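PDB 3KHP: MaoC family protein, which probably acts as a (3R)-hydroxyacyl-thioester dehydratase, interconverting 3-hydroxyacyl and trans-2-enoyl thioesters. Local coordinates for residues A97-G102 and T158-R163; H230-Y235 and A259-P264; F85-K90 and T122-I127; K263-G268 and R298-D303. All coordinates share one frame; numbering follows the deposited sequence.

The four contacts follow one long antiparallel sheet. Interaction 3 sits toward one end, where the loop after helix 78-81 meets strand 116-129. The same loop continues into interaction 1, about 13 Å away centre to centre, and then becomes strand 103-108. F261 of interaction 2 pairs through its backbone with H101 and G102 of interaction 1, so the N-terminal, hydratase 2-like part is joined here to the C-terminal half. Interactions 2 and 4 share K263 and P264, and their centres lie about 6 Å apart on the neighbouring strands 254-261 and 298-308. Interaction 4 is farthest from interaction 3, about 26 Å between centres, on the other side of the chain's centre.

Interaction 1 of 4, residues A97-G102 and T158-R163; sequences AALLHG and TTLVLR
L99 and T158 touch through methyl groups, CD2 of the leucine lying 3.6 Å from CG2 of the threonine, with the two side chains set roughly at right angles. The same L99 CD2 also reaches L160 CD2, at 4.2 Å. T158 suits this place because it has two faces: its CG2 serves the apolar patch while its OG1 hydrogen-bonds to Q104. V161 CG2 packs against the carbonyl oxygen H101 O at 3.3 Å and touches H101 CB at 4.1 Å. With CG1 anti to the backbone N (chi1 177°), this torsion turns CG2, rather than CG1, to the H101 carbonyl. Glycine suits position 102 because a side chain would point at the strand and run into T159 O, which lies 3.1 Å from G102 CA. No direct hydrogen bond links the two segments, and two waters do the polar work. One accepts from V161 N at 2.8 Å and donates to both A98 O and L100 O. The other donates to A98 O at 2.8 Å and to V161 O, so two waters grip the A98 carbonyl. A98 centres an inverse gamma turn; the type II turn that follows, L99 to G102, closed by G102 N to L99 O at 2.7 Å, places L100 O. It leads into strand 103-108, which pairs with strand 152-162 in the N-terminal half of the double hot-dog fold characteristic of hydratase 2 enzymes.

Interaction 2 of 4, residues H230-Y235 and A259-P264; sequences HGLCTY and ARFTKP
G231 and F261 bring their CA atoms to 7.0 Å where helix 231-235 passes strand 259-261, the two axes 10.0 Å apart and running in largely opposed directions, at 144°. F261 has the largest share of the contact. With its CG anti to the carbonyl carbon (chi1 -59°), the ring reaches out to the first turn of the helix and sets its edge against the backbone there: CE1 lies 3.1 Å from G231 O, close to the ring plane. That oxygen already accepts the helix bond from Y235 N, so the slightly positive ring edge adds a second, weakly polar neighbour. A CB on residue 231 would point toward the strand and be tight against F261 CD1, so glycine lets the ring edge reach the helix backbone. This is the core packing of a hot-dog fold, in which a long central helix, here 231-245, is wrapped by an antiparallel sheet. Y235, one turn on, places its CB 4.2 Å from F261 CZ, again at the edge of that ring. Its anti torsion (chi1 -177°) points its own ring toward A259, whose N lies at the ring's edge, near its plane; the short methyl of A259 meets the ring, CB to CE1 4.4 Å. The buried phenol OH bonds to I257 O farther back on the same strand. The L232 and F261 side chains meet at a slant, CD2 to CZ 4.2 Å, and L99 packs against L232 from the N-terminal half.

Interaction 3 of 4, residues F85-K90 and T122-I127; sequences FGAAAK and TEVADI
A87 O accepts a backbone bond from K90 N at 3.1 Å and, across the contact, meets V124 CG2 at 3.5 Å. That methyl, beside the backbone N of V124, also lies 4.0 Å from K90 CB. The lysine thus gives only the root of its side chain, and its bent chain carries the amine away from the strand. A87 CB points toward the strand, touching T122 OG1 at 3.2 Å and E123 N at 3.4 Å. Alanine fits here, being small enough to let the two backbones approach to 5.1 Å between the CA atoms of A87 and E123. A chi1 of 71° turns T122 OG1 toward A87, to 3.0 Å from A87 N, but the angle is too poor for a hydrogen bond and the hydroxyl's partner is T33 OG1. Beyond V124, A125 and D126 form a classic beta bulge facing V139. The 3-10 turn 85-87 and the helical residues after it therefore meet strand 116-129 by van der Waals contact, methyls against backbone and hydroxyl atoms. With T122 OG1 bonded to T33 and the E123 carboxylate to R141, no polar bond ties the two segments together.

Interaction 4 of 4, residues K263-G268 and R298-D303; sequences KPVFPG and RVVLDD
V300 meets K263 and V265 at a classic beta bulge, where V300 and L301 both face T287 and strand 298-308 turns a corner in the C-terminal hot-dog half. The loop 263-268, leaving strand 254-261, runs past this irregularity. V265 CG2 packs 3.7 Å from V300 CG1, the two side chains at about a right angle; the short, branched valines meet methyl to methyl. K263 O lies 3.5 Å from V300 CB and is bridged to V300 O by a water that donates to both carbonyls. R298 makes the direct polar link. Its NH1 donates to P264 O at 2.8 Å, a bond somewhat bent at the hydrogen (135°), with the donor in the carbonyl plane and the oxygen tilted 20° out of the guanidinium plane. A bend at chi3 (-40°) brings NH1 to P264 O. P264 offers its backbone carbonyl, and NH2 of the same guanidinium forms a salt bridge with E269, which probably keeps the charge balanced and the group oriented. K263, extended beyond CG, crosses the aliphatic part of R298 at a slant, its CD 3.5 Å from R298 CG, so the methylenes of two long side chains pack together. Their like charges stay apart, K263 NZ being 6.2 Å from R298 NE. A second water accepts from V299 N at 3.0 Å and, weakly, from K263 NZ at 3.4 Å.

Interaction 1 of 4, residues A97-G102 and T158-R163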
loop_
_atom_site.group_PDB
_atom_site.type_symbol
_atom_site.label_atom_id
_atom_site.label_comp_id
_atom_site.label_asym_id
_atom_site.label_seq_id
_atom_site.Cartn_x
_atom_site.Cartn_y
_atom_site.Cartn_z
ATOM N N ALA A 97 4.770 19.670 -3.851
ATOM C CA ALA A 97 5.399 18.349 -3.741
ATOM C C ALA A 97 6.412 17.987 -4.857
ATOM O O ALA A 97 6.982 16.910 -4.824
ATOM C CB ALA A 97 4.294 17.250 -3.653
ATOM N N ALA A 98 6.661 18.885 -5.812
ATOM C CA ALA A 98 7.672 18.651 -6.865
ATOM C C ALA A 98 9.078 18.826 -6.299
ATOM O O ALA A 98 9.645 19.905 -6.348
ATOM C CB ALA A 98 7.445 19.599 -8.104
ATOM N N LEU A 99 9.648 17.744 -5.790
ATOM C CA LEU A 99 10.874 17.820 -4.965
ATOM C C LEU A 99 12.200 17.773 -5.701
ATOM O O LEU A 99 13.231 17.979 -5.101
ATOM C CB LEU A 99 10.846 16.721 -3.911
ATOM C CG LEU A 99 9.848 16.968 -2.788
ATOM C CD1 LEU A 99 9.601 15.689 -2.032
ATOM C CD2 LEU A 99 10.352 18.076 -1.839
ATOM N N LEU A 100 12.192 17.521 -7.001
ATOM C CA LEU A 100 13.436 17.454 -7.766
ATOM C C LEU A 100 14.312 18.702 -7.665
ATOM O O LEU A 100 13.853 19.809 -7.830
ATOM C CB LEU A 100 13.128 17.149 -9.226
ATOM C CG LEU A 100 14.364 16.691 -10.029
ATOM C CD1 LEU A 100 15.071 15.486 -9.363
ATOM C CD2 LEU A 100 13.962 16.374 -11.496
ATOM N N HIS A 101 15.594 18.491 -7.366
ATOM C CA HIS A 101 16.566 19.552 -7.046
ATOM C C HIS A 101 16.307 20.170 -5.683
ATOM O O HIS A 101 17.153 20.889 -5.160
ATOM C CB HIS A 101 16.603 20.631 -8.135
ATOM C CG HIS A 101 16.668 20.064 -9.515
ATOM N ND1 HIS A 101 17.827 19.540 -10.039
ATOM C CD2 HIS A 101 15.708 19.883 -10.457
ATOM C CE1 HIS A 101 17.588 19.083 -11.257
ATOM N NE2 HIS A 101 16.310 19.275 -11.532
ATOM N N GLY A 102 15.152 19.865 -5.113
ATOM C CA GLY A 102 14.781 20.341 -3.800
ATOM C C GLY A 102 15.300 19.428 -2.710
ATOM O O GLY A 102 16.096 18.541 -2.976
ATOM N N THR A 158 10.498 21.339 3.822
ATOM C CA THR A 158 10.464 21.051 2.409
ATOM C C THR A 158 10.997 22.266 1.656
ATOM O O THR A 158 10.448 23.361 1.756
ATOM C CB THR A 158 9.036 20.713 1.994
ATOM O OG1 THR A 158 8.586 19.625 2.800
ATOM C CG2 THR A 158 8.926 20.368 0.515
ATOM N N THR A 159 12.094 22.054 0.938
ATOM C CA THR A 159 12.749 23.063 0.128
ATOM C C THR A 159 12.451 22.790 -1.346
ATOM O O THR A 159 12.784 21.726 -1.862
ATOM C CB THR A 159 14.235 23.020 0.363
ATOM O OG1 THR A 159 14.501 23.279 1.760
ATOM C CG2 THR A 159 14.963 24.053 -0.500
ATOM N N LEU A 160 11.790 23.744 -1.994
ATOM C CA LEU A 160 11.368 23.625 -3.385
ATOM C C LEU A 160 12.198 24.510 -4.309
ATOM O O LEU A 160 12.465 25.677 -4.009
ATOM C CB LEU A 160 9.913 23.994 -3.498
ATOM C CG LEU A 160 8.986 23.184 -2.604
ATOM C CD1 LEU A 160 7.637 23.876 -2.508
ATOM C CD2 LEU A 160 8.854 21.745 -3.127
ATOM N N VAL A 161 12.664 23.944 -5.407
ATOM C CA VAL A 161 13.372 24.735 -6.396
ATOM C C VAL A 161 12.432 24.963 -7.556
ATOM O O VAL A 161 11.921 23.999 -8.169
ATOM C CB VAL A 161 14.650 24.064 -6.874
ATOM C CG1 VAL A 161 15.307 24.917 -7.965
ATOM C CG2 VAL A 161 15.634 23.807 -5.673
ATOM N N LEU A 162 12.147 26.239 -7.818
ATOM C CA LEU A 162 11.283 26.619 -8.948
ATOM C C LEU A 162 12.191 27.146 -10.077
ATOM O O LEU A 162 12.596 28.325 -10.085
ATOM C CB LEU A 162 10.236 27.636 -8.494
ATOM C CG LEU A 162 9.391 27.167 -7.303
ATOM C CD1 LEU A 162 8.427 28.249 -6.917
ATOM C CD2 LEU A 162 8.631 25.881 -7.609
ATOM N N ARG A 163 12.565 26.214 -10.958
ATOM C CA ARG A 163 13.546 26.424 -12.021
ATOM C C ARG A 163 13.215 27.651 -12.866
ATOM O O ARG A 163 12.127 27.739 -13.439
ATOM C CB ARG A 163 13.615 25.179 -12.934
HETATM O O HOH W 1 12.214 21.197 -5.788
HETATM O O HOH W 2 9.277 22.566 -7.299
#

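Interaction 2 of 4, residues H230-Y235 and A259-P264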
loop_
_atom_site.group_PDB
_atom_site.type_symbol
_atom_site.label_atom_id
_atom_site.label_comp_id
_atom_site.label_asym_id
_atom_site.label_seq_id
_atom_site.Cartn_x
_atom_site.Cartn_y
_atom_site.Cartn_z
ATOM N N HIS A 230 8.193 7.872 -6.497
ATOM C CA HIS A 230 8.041 9.091 -5.671
ATOM C C HIS A 230 9.363 9.393 -4.995
ATOM O O HIS A 230 9.950 8.472 -4.414
ATOM C CB HIS A 230 7.054 8.881 -4.550
ATOM C CG HIS A 230 5.656 8.552 -4.974
ATOM N ND1 HIS A 230 5.310 7.354 -5.569
ATOM C CD2 HIS A 230 4.492 9.220 -4.769
ATOM C CE1 HIS A 230 3.996 7.317 -5.737
ATOM N NE2 HIS A 230 3.476 8.439 -5.269
ATOM N N GLY A 231 9.824 10.663 -5.053
ATOM C CA GLY A 231 11.005 11.106 -4.303
ATOM C C GLY A 231 10.923 10.777 -2.795
ATOM O O GLY A 231 11.907 10.339 -2.168
ATOM N N LEU A 232 9.757 10.982 -2.212
ATOM C CA LEU A 232 9.587 10.673 -0.806
ATOM C C LEU A 232 9.679 9.160 -0.532
ATOM O O LEU A 232 10.006 8.765 0.595
ATOM C CB LEU A 232 8.300 11.286 -0.272
ATOM C CG LEU A 232 8.384 12.836 -0.163
ATOM C CD1 LEU A 232 7.058 13.402 0.286
ATOM C CD2 LEU A 232 9.563 13.289 0.785
ATOM N N CYS A 233 9.428 8.326 -1.552
ATOM C CA CYS A 233 9.551 6.897 -1.359
ATOM C C CYS A 233 11.039 6.550 -1.243
ATOM O O CYS A 233 11.445 5.888 -0.294
ATOM C CB CYS A 233 8.891 6.126 -2.473
ATOM S SG CYS A 233 9.038 4.353 -2.270
ATOM N N THR A 234 11.838 7.040 -2.189
ATOM C CA THR A 234 13.285 6.979 -2.118
ATOM C C THR A 234 13.830 7.438 -0.764
ATOM O O THR A 234 14.706 6.802 -0.173
ATOM C CB THR A 234 13.912 7.839 -3.235
ATOM O OG1 THR A 234 13.463 7.354 -4.505
ATOM C CG2 THR A 234 15.371 7.781 -3.232
ATOM N N TYR A 235 13.321 8.550 -0.285
ATOM C CA TYR A 235 13.705 9.102 1.001
ATOM C C TYR A 235 13.358 8.147 2.162
ATOM O O TYR A 235 14.169 7.918 3.040
ATOM C CB TYR A 235 12.986 10.408 1.167
ATOM C CG TYR A 235 13.244 11.233 2.389
ATOM C CD1 TYR A 235 14.406 12.005 2.507
ATOM C CD2 TYR A 235 12.269 11.361 3.365
ATOM C CE1 TYR A 235 14.609 12.835 3.609
ATOM C CE2 TYR A 235 12.466 12.182 4.462
ATOM C CZ TYR A 235 13.634 12.927 4.568
ATOM O OH TYR A 235 13.788 13.803 5.644
ATOM N N ALA A 259 17.886 15.429 3.119
ATOM C CA ALA A 259 18.575 15.124 1.886
ATOM C C ALA A 259 18.059 15.966 0.716
ATOM O O ALA A 259 16.940 16.465 0.754
ATOM C CB ALA A 259 18.469 13.645 1.569
ATOM N N ARG A 260 18.898 16.074 -0.301
ATOM C CA ARG A 260 18.591 16.753 -1.550
ATOM C C ARG A 260 18.291 15.760 -2.680
ATOM O O ARG A 260 19.053 14.844 -2.892
ATOM C CB ARG A 260 19.769 17.635 -1.955
ATOM C CG ARG A 260 19.498 18.527 -3.180
ATOM C CD ARG A 260 20.452 19.744 -3.213
ATOM N NE ARG A 260 21.853 19.354 -3.248
ATOM C CZ ARG A 260 22.554 19.063 -4.347
ATOM N NH1 ARG A 260 21.999 19.092 -5.547
ATOM N NH2 ARG A 260 23.838 18.744 -4.244
ATOM N N PHE A 261 17.183 15.956 -3.395
ATOM C CA PHE A 261 16.793 15.089 -4.494
ATOM C C PHE A 261 17.458 15.498 -5.788
ATOM O O PHE A 261 17.122 16.546 -6.335
ATOM C CB PHE A 261 15.275 15.120 -4.669
ATOM C CG PHE A 261 14.540 14.690 -3.449
ATOM C CD1 PHE A 261 14.276 13.352 -3.228
ATOM C CD2 PHE A 261 14.161 15.607 -2.503
ATOM C CE1 PHE A 261 13.623 12.952 -2.109
ATOM C CE2 PHE A 261 13.493 15.214 -1.370
ATOM C CZ PHE A 261 13.231 13.884 -1.162
ATOM N N THR A 262 18.374 14.666 -6.300
ATOM C CA THR A 262 19.216 15.080 -7.416
ATOM C C THR A 262 18.769 14.520 -8.748
ATOM O O THR A 262 18.818 15.206 -9.766
ATOM C CB THR A 262 20.699 14.689 -7.195
ATOM O OG1 THR A 262 20.806 13.353 -6.655
ATOM C CG2 THR A 262 21.410 15.715 -6.268
ATOM N N LYS A 263 18.385 13.248 -8.751
ATOM C CA LYS A 263 17.926 12.577 -9.954
ATOM C C LYS A 263 16.797 11.588 -9.673
ATOM O O LYS A 263 16.614 11.122 -8.554
ATOM C CB LYS A 263 19.080 11.870 -10.618
ATOM C CG LYS A 263 20.105 12.825 -11.173
ATOM C CD LYS A 263 21.100 12.084 -12.014
ATOM C CE LYS A 263 22.091 13.038 -12.699
ATOM N NZ LYS A 263 23.145 12.194 -13.394
ATOM N N PRO A 264 15.988 11.311 -10.690
ATOM C CA PRO A 264 14.858 10.430 -10.472
ATOM C C PRO A 264 15.251 8.966 -10.327
ATOM O O PRO A 264 16.321 8.559 -10.772
ATOM C CB PRO A 264 13.986 10.640 -11.718
ATOM C CG PRO A 264 14.719 11.567 -12.593
ATOM C CD PRO A 264 16.068 11.797 -12.078
#

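Interaction 3 of 4, residues F85-K90 and T122-I127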
loop_
_atom_site.group_PDB
_atom_site.type_symbol
_atom_site.label_atom_id
_atom_site.label_comp_id
_atom_site.label_asym_id
_atom_site.label_seq_id
_atom_site.Cartn_x
_atom_site.Cartn_y
_atom_site.Cartn_z
ATOM N N PHE A 85 3.399 20.986 3.436
ATOM C CA PHE A 85 2.876 21.364 2.138
ATOM C C PHE A 85 1.848 22.499 2.104
ATOM O O PHE A 85 1.934 23.349 1.237
ATOM C CB PHE A 85 2.318 20.132 1.420
ATOM C CG PHE A 85 3.386 19.190 0.896
ATOM C CD1 PHE A 85 4.669 19.645 0.574
ATOM C CD2 PHE A 85 3.093 17.844 0.702
ATOM C CE1 PHE A 85 5.646 18.773 0.055
ATOM C CE2 PHE A 85 4.065 16.957 0.201
ATOM C CZ PHE A 85 5.348 17.432 -0.128
ATOM N N GLY A 86 0.890 22.501 3.028
ATOM C CA GLY A 86 -0.146 23.522 3.087
ATOM C C GLY A 86 0.325 24.968 2.947
ATOM O O GLY A 86 -0.393 25.801 2.407
ATOM N N ALA A 87 1.544 25.262 3.401
ATOM C CA ALA A 87 2.056 26.628 3.398
ATOM C C ALA A 87 2.339 27.183 1.993
ATOM O O ALA A 87 2.427 28.398 1.823
ATOM C CB ALA A 87 3.307 26.723 4.259
ATOM N N ALA A 88 2.488 26.303 1.005
ATOM C CA ALA A 88 2.805 26.739 -0.373
ATOM C C ALA A 88 1.729 27.645 -0.935
ATOM O O ALA A 88 2.038 28.591 -1.644
ATOM C CB ALA A 88 3.039 25.552 -1.319
ATOM N N ALA A 89 0.483 27.363 -0.591
ATOM C CA ALA A 89 -0.654 28.139 -1.075
ATOM C C ALA A 89 -0.575 29.630 -0.687
ATOM O O ALA A 89 -1.221 30.464 -1.306
ATOM C CB ALA A 89 -1.978 27.520 -0.570
ATOM N N LYS A 90 0.199 29.938 0.347
ATOM C CA LYS A 90 0.456 31.319 0.766
ATOM C C LYS A 90 1.406 32.079 -0.175
ATOM O O LYS A 90 1.392 33.306 -0.193
ATOM C CB LYS A 90 1.007 31.348 2.207
ATOM C CG LYS A 90 0.032 30.809 3.285
ATOM C CD LYS A 90 -1.164 31.751 3.508
ATOM C CE LYS A 90 -2.231 31.114 4.425
ATOM N NZ LYS A 90 -3.536 31.851 4.344
ATOM N N THR A 122 1.692 24.838 9.344
ATOM C CA THR A 122 2.789 25.051 8.411
ATOM C C THR A 122 3.104 26.539 8.175
ATOM O O THR A 122 2.346 27.450 8.546
ATOM C CB THR A 122 2.498 24.404 7.048
ATOM O OG1 THR A 122 1.481 25.149 6.386
ATOM C CG2 THR A 122 2.040 22.967 7.214
ATOM N N GLU A 123 4.226 26.770 7.514
ATOM C CA GLU A 123 4.766 28.100 7.432
ATOM C C GLU A 123 5.725 28.294 6.276
ATOM O O GLU A 123 6.539 27.429 5.966
ATOM C CB GLU A 123 5.522 28.369 8.716
ATOM C CG GLU A 123 6.054 29.779 8.799
ATOM C CD GLU A 123 6.835 30.024 10.069
ATOM O OE1 GLU A 123 6.876 29.108 10.972
ATOM O OE2 GLU A 123 7.407 31.136 10.128
ATOM N N VAL A 124 5.656 29.460 5.674
ATOM C CA VAL A 124 6.636 29.840 4.677
ATOM C C VAL A 124 7.878 30.271 5.425
ATOM O O VAL A 124 7.902 31.333 6.033
ATOM C CB VAL A 124 6.114 30.984 3.776
ATOM C CG1 VAL A 124 7.114 31.289 2.688
ATOM C CG2 VAL A 124 4.766 30.623 3.216
ATOM N N ALA A 125 8.892 29.419 5.418
ATOM C CA ALA A 125 10.088 29.660 6.190
ATOM C C ALA A 125 10.967 30.654 5.492
ATOM O O ALA A 125 11.600 31.469 6.138
ATOM C CB ALA A 125 10.886 28.369 6.422
ATOM N N ASP A 126 11.052 30.545 4.178
ATOM C CA ASP A 126 11.980 31.371 3.430
ATOM C C ASP A 126 11.596 31.372 1.971
ATOM O O ASP A 126 10.974 30.410 1.471
ATOM C CB ASP A 126 13.431 30.916 3.613
ATOM C CG ASP A 126 14.448 32.026 3.305
ATOM O OD1 ASP A 126 14.037 33.205 3.198
ATOM O OD2 ASP A 126 15.669 31.742 3.174
ATOM N N ILE A 127 11.900 32.508 1.332
ATOM C CA ILE A 127 11.778 32.683 -0.108
ATOM C C ILE A 127 13.044 33.368 -0.625
ATOM O O ILE A 127 13.456 34.413 -0.107
ATOM C CB ILE A 127 10.529 33.474 -0.515
ATOM C CG1 ILE A 127 9.270 32.856 0.082
ATOM C CG2 ILE A 127 10.394 33.474 -2.009
ATOM C CD1 ILE A 127 8.010 33.308 -0.594
#

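Interaction 4 of 4, residues K263-G268 and R298-D303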
loop_
_atom_site.group_PDB
_atom_site.type_symbol
_atom_site.label_atom_id
_atom_site.label_comp_id
_atom_site.label_asym_id
_atom_site.label_seq_id
_atom_site.Cartn_x
_atom_site.Cartn_y
_atom_site.Cartn_z
ATOM N N LYS A 263 18.385 13.248 -8.751
ATOM C CA LYS A 263 17.926 12.577 -9.954
ATOM C C LYS A 263 16.797 11.588 -9.673
ATOM O O LYS A 263 16.614 11.122 -8.554
ATOM C CB LYS A 263 19.080 11.870 -10.618
ATOM C CG LYS A 263 20.105 12.825 -11.173
ATOM C CD LYS A 263 21.100 12.084 -12.014
ATOM C CE LYS A 263 22.091 13.038 -12.699
ATOM N NZ LYS A 263 23.145 12.194 -13.394
ATOM N N PRO A 264 15.988 11.311 -10.690
ATOM C CA PRO A 264 14.858 10.430 -10.472
ATOM C C PRO A 264 15.251 8.966 -10.327
ATOM O O PRO A 264 16.321 8.559 -10.772
ATOM C CB PRO A 264 13.986 10.640 -11.718
ATOM C CG PRO A 264 14.719 11.567 -12.593
ATOM C CD PRO A 264 16.068 11.797 -12.078
ATOM N N VAL A 265 14.359 8.201 -9.709
ATOM C CA VAL A 265 14.518 6.763 -9.562
ATOM C C VAL A 265 13.400 6.061 -10.293
ATOM O O VAL A 265 12.244 6.546 -10.328
ATOM C CB VAL A 265 14.495 6.363 -8.060
ATOM C CG1 VAL A 265 14.356 4.848 -7.900
ATOM C CG2 VAL A 265 15.741 6.880 -7.356
ATOM N N PHE A 266 13.685 4.902 -10.868
ATOM C CA PHE A 266 12.573 4.131 -11.427
ATOM C C PHE A 266 12.236 2.965 -10.523
ATOM O O PHE A 266 13.134 2.366 -9.961
ATOM C CB PHE A 266 12.915 3.692 -12.855
ATOM C CG PHE A 266 13.156 4.845 -13.762
ATOM C CD1 PHE A 266 12.092 5.435 -14.454
ATOM C CD2 PHE A 266 14.433 5.382 -13.913
ATOM C CE1 PHE A 266 12.316 6.527 -15.306
ATOM C CE2 PHE A 266 14.650 6.475 -14.770
ATOM C CZ PHE A 266 13.581 7.042 -15.457
ATOM N N PRO A 267 10.947 2.651 -10.349
ATOM C CA PRO A 267 10.666 1.498 -9.472
ATOM C C PRO A 267 11.284 0.236 -10.067
ATOM O O PRO A 267 11.258 0.042 -11.308
ATOM C CB PRO A 267 9.152 1.412 -9.439
ATOM C CG PRO A 267 8.626 2.636 -10.181
ATOM C CD PRO A 267 9.739 3.235 -10.942
ATOM N N GLY A 268 11.925 -0.545 -9.197
ATOM C CA GLY A 268 12.655 -1.746 -9.597
ATOM C C GLY A 268 14.148 -1.570 -9.416
ATOM O O GLY A 268 14.887 -2.542 -9.326
ATOM N N ARG A 298 24.601 6.662 -10.325
ATOM C CA ARG A 298 23.762 7.845 -10.429
ATOM C C ARG A 298 23.431 8.232 -8.995
ATOM O O ARG A 298 22.842 7.430 -8.254
ATOM C CB ARG A 298 22.479 7.488 -11.212
ATOM C CG ARG A 298 21.567 8.627 -11.520
ATOM C CD ARG A 298 20.084 8.241 -11.660
ATOM N NE ARG A 298 19.977 6.999 -12.364
ATOM C CZ ARG A 298 18.967 6.141 -12.289
ATOM N NH1 ARG A 298 17.874 6.387 -11.593
ATOM N NH2 ARG A 298 19.058 5.021 -12.972
ATOM N N VAL A 299 23.824 9.430 -8.568
ATOM C CA VAL A 299 23.461 9.850 -7.234
ATOM C C VAL A 299 22.017 10.309 -7.282
ATOM O O VAL A 299 21.676 11.123 -8.132
ATOM C CB VAL A 299 24.357 10.963 -6.747
ATOM C CG1 VAL A 299 23.889 11.430 -5.419
ATOM C CG2 VAL A 299 25.803 10.476 -6.676
ATOM N N VAL A 300 21.156 9.787 -6.418
ATOM C CA VAL A 300 19.734 10.226 -6.414
ATOM C C VAL A 300 19.341 11.013 -5.190
ATOM O O VAL A 300 18.421 11.821 -5.257
ATOM C CB VAL A 300 18.774 9.048 -6.656
ATOM C CG1 VAL A 300 19.047 8.448 -8.004
ATOM C CG2 VAL A 300 18.898 7.966 -5.574
ATOM N N LEU A 301 20.023 10.774 -4.061
ATOM C CA LEU A 301 19.928 11.620 -2.860
ATOM C C LEU A 301 21.329 12.038 -2.490
ATOM O O LEU A 301 22.232 11.198 -2.377
ATOM C CB LEU A 301 19.338 10.912 -1.633
ATOM C CG LEU A 301 17.922 10.345 -1.675
ATOM C CD1 LEU A 301 17.623 9.648 -0.326
ATOM C CD2 LEU A 301 16.873 11.444 -2.004
ATOM N N ASP A 302 21.506 13.330 -2.283
ATOM C CA ASP A 302 22.798 13.891 -2.004
ATOM C C ASP A 302 22.637 14.740 -0.767
ATOM O O ASP A 302 21.516 14.991 -0.301
ATOM C CB ASP A 302 23.299 14.721 -3.190
ATOM C CG ASP A 302 24.848 14.732 -3.321
ATOM O OD1 ASP A 302 25.548 14.538 -2.320
ATOM O OD2 ASP A 302 25.367 14.985 -4.430
ATOM N N ASP A 303 23.780 15.159 -0.248
ATOM C CA ASP A 303 23.854 16.007 0.916
ATOM C C ASP A 303 23.055 15.473 2.086
ATOM O O ASP A 303 22.463 16.227 2.843
ATOM C CB ASP A 303 23.422 17.418 0.551
ATOM C CG ASP A 303 24.294 18.028 -0.555
ATOM O OD1 ASP A 303 25.518 17.768 -0.636
ATOM O OD2 ASP A 303 23.740 18.790 -1.341
HETATM O O HOH W 3 15.528 11.458 -6.137
HETATM O O HOH W 4 24.526 11.802 -10.346
#